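Local structure of ricin B-like lectin (Macrolepiota procera, 4IZX) at residues G25-N28 / K29-I32; L55-A58 / S59-S62. The protein binds lactose, mainly through its galactose unit, and is a beta-trefoil lectin of the ricin B family that probably serves in glycan recognition. One frame throughout, in Å; residues are numbered along the deposited sequence.

Interaction 1: residues G25-N28 / K29-I32. With GAL (beta-D-galactopyranose), chain B; BGC (beta-D-glucopyranose), chain C.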
loop_
_atom_site.group_PDB
_atom_site.type_symbol
_atom_site.label_atom_id
_atom_site.label_comp_id
_atom_site.label_asym_id
_atom_site.label_seq_id
_atom_site.Cartn_x
_atom_site.Cartn_y
_atom_site.Cartn_z
ATOM N N GLY A 25 -8.476 7.861 -9.485
ATOM C CA GLY A 25 -8.576 8.780 -10.605
ATOM C C GLY A 25 -9.611 9.868 -10.406
ATOM O O GLY A 25 -9.636 10.836 -11.165
ATOM N N GLU A 26 -10.418 9.751 -9.363
ATOM C CA GLU A 26 -11.415 10.758 -9.080
ATOM C C GLU A 26 -10.814 12.025 -8.529
ATOM O O GLU A 26 -11.239 13.115 -8.934
ATOM C CB GLU A 26 -12.466 10.243 -8.142
ATOM C CG GLU A 26 -13.686 11.154 -8.153
ATOM N N ASP A 27 -9.808 11.885 -7.670
ATOM C CA ASP A 27 -9.150 13.055 -7.039
ATOM C C ASP A 27 -7.621 13.066 -7.118
ATOM O O ASP A 27 -6.994 14.048 -6.768
ATOM C CB ASP A 27 -9.648 13.267 -5.597
ATOM C CG ASP A 27 -9.267 12.125 -4.660
ATOM O OD1 ASP A 27 -8.499 11.236 -5.080
ATOM O OD2 ASP A 27 -9.775 12.134 -3.522
ATOM N N ASN A 28 -7.008 12.031 -7.685
ATOM C CA ASN A 28 -5.545 11.894 -7.744
ATOM C C ASN A 28 -4.899 12.076 -6.374
ATOM O O ASN A 28 -3.743 12.451 -6.282
ATOM C CB ASN A 28 -4.894 12.759 -8.831
ATOM C CG ASN A 28 -5.502 12.496 -10.184
ATOM O OD1 ASN A 28 -5.613 11.352 -10.647
ATOM N ND2 ASN A 28 -6.032 13.546 -10.769
ATOM N N LYS A 29 -5.623 11.681 -5.327
ATOM C CA LYS A 29 -5.136 11.810 -3.971
ATOM C C LYS A 29 -5.458 10.628 -3.045
ATOM O O LYS A 29 -4.640 10.163 -2.288
ATOM C CB LYS A 29 -5.636 13.118 -3.328
ATOM C CG LYS A 29 -5.220 13.276 -1.896
ATOM C CD LYS A 29 -4.265 14.390 -1.619
ATOM C CE LYS A 29 -3.995 14.528 -0.116
ATOM N NZ LYS A 29 -2.543 14.789 0.242
ATOM N N SER A 30 -6.691 10.175 -3.081
ATOM C CA SER A 30 -7.131 9.114 -2.180
ATOM C C SER A 30 -6.597 7.770 -2.626
ATOM O O SER A 30 -6.609 7.440 -3.814
ATOM C CB SER A 30 -8.657 9.097 -2.124
ATOM O OG SER A 30 -9.199 10.306 -1.628
ATOM N N ILE A 31 -6.204 6.955 -1.659
ATOM C CA ILE A 31 -5.720 5.617 -1.933
ATOM C C ILE A 31 -6.790 4.593 -1.640
ATOM O O ILE A 31 -7.350 4.574 -0.528
ATOM C CB ILE A 31 -4.442 5.305 -1.129
ATOM C CG1 ILE A 31 -3.335 6.333 -1.370
ATOM C CG2 ILE A 31 -3.956 3.890 -1.419
ATOM C CD1 ILE A 31 -2.848 6.457 -2.797
ATOM N N ILE A 32 -7.135 3.794 -2.651
ATOM C CA ILE A 32 -8.272 2.913 -2.599
ATOM C C ILE A 32 -7.891 1.517 -3.072
ATOM O O ILE A 32 -6.870 1.323 -3.750
ATOM C CB ILE A 32 -9.425 3.464 -3.479
ATOM C CG1 ILE A 32 -8.968 3.597 -4.947
ATOM C CG2 ILE A 32 -9.927 4.793 -2.935
ATOM C CD1 ILE A 32 -10.066 3.978 -5.931
HETATM C C1 GAL B . -10.558 5.745 -12.382
HETATM C C2 GAL B . -9.295 4.942 -12.425
HETATM C C3 GAL B . -9.400 3.746 -11.480
HETATM C C4 GAL B . -9.842 4.210 -10.087
HETATM C C5 GAL B . -11.117 5.009 -10.229
HETATM C C6 GAL B . -11.656 5.520 -8.894
HETATM O O2 GAL B . -9.093 4.466 -13.741
HETATM O O3 GAL B . -8.131 3.094 -11.445
HETATM O O4 GAL B . -8.827 5.048 -9.494
HETATM O O5 GAL B . -10.897 6.149 -11.057
HETATM O O6 GAL B . -12.904 6.207 -9.107
HETATM C C2 BGC C . -12.916 9.610 -13.522
HETATM C C3 BGC C . -12.053 8.597 -12.743
HETATM C C4 BGC C . -11.492 7.531 -13.660
HETATM C C5 BGC C . -11.069 8.099 -15.023
HETATM C C6 BGC C . -11.027 6.987 -16.057
HETATM C C1 BGC C . -12.080 10.212 -14.631
HETATM O O1 BGC C . -12.742 11.349 -15.216
HETATM O O2 BGC C . -13.355 10.545 -12.545
HETATM O O3 BGC C . -12.817 8.016 -11.664
HETATM O O4 BGC C . -10.327 6.946 -13.066
HETATM O O5 BGC C . -11.977 9.090 -15.489
HETATM O O6 BGC C . -12.278 6.287 -16.036
#
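The carboxylate of Asp27 lies across the start of 29-32, where its two oxygens divide the work between backbone and hydroxyl. Asp27 OD1 accepts from two successive amides, Lys29 N at 2.9 Å and Ser30 N at 2.9 Å, and both approach from the same face of the carboxylate plane. The bond from Ser30 N is nearly straight (176°) and meets OD1 on its syn side but tilted 33° out of the carboxylate plane, while Lys29 N stands farther above it. Asp27 OD2 turns its syn lone pair to the hydroxyl of Ser30, with Ser30 OG to Asp27 OD2 at 2.7 Å. With CG of Asp27 between the backbone N and the carbonyl carbon (chi1 65°), the carboxylate is turned toward the following amides. The bond to Lys29 N makes an Asx turn, here within the hairpin loop joining strands 20-23 and 31-34 of the beta-trefoil. Asn28, at its corner, has a positive phi, a conformation asparagine tolerates well. Ser30 OG also receives a bond from Arg75, while the long chain of Lys29 leads away to the carbonyl of Ala78. On the sugar side, Gly25 N donates to O4 of galactose (2.8 Å), and Gly25 CA approaches O4 of glucose at 3.5 Å, a closeness suited to a residue without a side chain. From the strand, Ile32 offers CD1 to C6 of galactose, 3.7 Å away.

Interaction 2: residues L55-A58 / S59-S62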
loop_
_atom_site.group_PDB
_atom_site.type_symbol
_atom_site.label_atom_id
_atom_site.label_comp_id
_atom_site.label_asym_id
_atom_site.label_seq_id
_atom_site.Cartn_x
_atom_site.Cartn_y
_atom_site.Cartn_z
ATOM N N LEU A 55 7.403 4.670 -1.940
ATOM C CA LEU A 55 6.568 4.137 -3.030
ATOM C C LEU A 55 6.043 5.303 -3.872
ATOM O O LEU A 55 5.254 6.108 -3.384
ATOM C CB LEU A 55 5.392 3.317 -2.499
ATOM C CG LEU A 55 5.683 1.830 -2.242
ATOM C CD1 LEU A 55 6.771 1.626 -1.222
ATOM C CD2 LEU A 55 4.471 1.088 -1.806
ATOM N N ARG A 56 6.536 5.413 -5.100
ATOM C CA ARG A 56 6.203 6.539 -5.960
ATOM C C ARG A 56 5.212 6.130 -7.036
ATOM O O ARG A 56 5.419 5.146 -7.745
ATOM C CB ARG A 56 7.467 7.115 -6.602
ATOM C CG ARG A 56 7.221 8.341 -7.466
ATOM C CD ARG A 56 8.417 8.637 -8.357
ATOM N NE ARG A 56 8.885 10.012 -8.205
ATOM C CZ ARG A 56 8.755 10.953 -9.135
ATOM N NH1 ARG A 56 8.169 10.668 -10.290
ATOM N NH2 ARG A 56 9.209 12.177 -8.911
ATOM N N SER A 57 4.132 6.893 -7.152
ATOM C CA SER A 57 3.117 6.602 -8.135
ATOM C C SER A 57 3.672 6.726 -9.539
ATOM O O SER A 57 4.204 7.779 -9.911
ATOM C CB SER A 57 1.967 7.568 -7.985
ATOM O OG SER A 57 1.101 7.512 -9.098
ATOM N N ALA A 58 3.552 5.679 -10.340
ATOM C CA ALA A 58 4.036 5.700 -11.704
ATOM C C ALA A 58 3.266 6.695 -12.565
ATOM O O ALA A 58 3.786 7.170 -13.560
ATOM C CB ALA A 58 3.998 4.304 -12.293
ATOM N N SER A 59 2.028 6.991 -12.243
ATOM C CA SER A 59 1.232 7.950 -13.002
ATOM C C SER A 59 1.467 9.395 -12.582
ATOM O O SER A 59 1.614 10.252 -13.430
ATOM C CB SER A 59 -0.235 7.621 -12.910
ATOM O OG SER A 59 -0.648 7.491 -11.573
ATOM N N SER A 60 1.458 9.670 -11.282
ATOM C CA SER A 60 1.459 11.047 -10.818
ATOM C C SER A 60 2.808 11.560 -10.350
ATOM O O SER A 60 2.996 12.780 -10.258
ATOM C CB SER A 60 0.431 11.244 -9.717
ATOM O OG SER A 60 0.910 10.688 -8.536
ATOM N N GLY A 61 3.654 10.666 -9.884
ATOM C CA GLY A 61 4.909 11.066 -9.248
ATOM C C GLY A 61 4.799 11.508 -7.797
ATOM O O GLY A 61 5.818 11.851 -7.185
ATOM N N SER A 62 3.603 11.521 -7.245
ATOM C CA SER A 62 3.395 11.608 -5.815
ATOM C C SER A 62 3.818 10.317 -5.142
ATOM O O SER A 62 3.994 9.300 -5.809
ATOM C CB SER A 62 1.905 11.907 -5.489
ATOM O OG SER A 62 1.469 13.118 -6.044
#
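Ser57 and Ser60 turn their hydroxyls to the same side of the loop, while Arg56 lays its guanidinium against the backbone of Gly61. Ser57 OG, anti to its backbone N (chi1 167°), reaches forward and accepts from Ser60 N at 3.1 Å in a nearly straight bond; Ser59 N adds a weaker one. Ser60 OG in turn accepts from Ser62 N (3.1 Å), which makes an ST turn. Serine fits both places because a hydroxyl on a single CB is short enough to meet amides two or three residues further on. Gly61 O sits over the guanidinium centre with its carbonyl plane steeply inclined, and its partial negative charge probably suits the cation. On that face the missing side chain lets Arg56 NH1 come within 3.4 Å of Gly61 CA; the phi of 80° is also easy for glycine. Backbone bonds complete the reversal: Gly61 N to Ser57 O at 2.9 Å closes an alpha-turn, and Ser57 N to Ser62 O at 2.8 Å carries on the pairing of strands 53-57 and 63-66. With Ser57 buried, the amides satisfy a polar atom inside the fold, and hydrogen bonds shape the loop more than apolar packing does.

Interactions 1 and 2 each shape a loop between consecutive beta-strands, 25-28/29-32 between strands 20-23 and 31-34, and 55-58/59-62 between 53-57 and 63-66. Their centres are 12 Å apart and their nearest atoms about 5 Å, without touching. Interaction 1 is a surface contact organised by a charged acid, whereas interaction 2, partly buried, rests on serine hydroxyls and backbone bonds, together with the charged guanidinium of the exposed Arg56. Strand 20-23 connects them: it leads into the first loop, and its Leu23 touches Ser57 and Ser60 of the second. Only interaction 1 meets the sugar directly; interaction 2 lies beside the site, its Ser59 side chain touching the galactose-binding Asn41 but about 9 Å from the galactose.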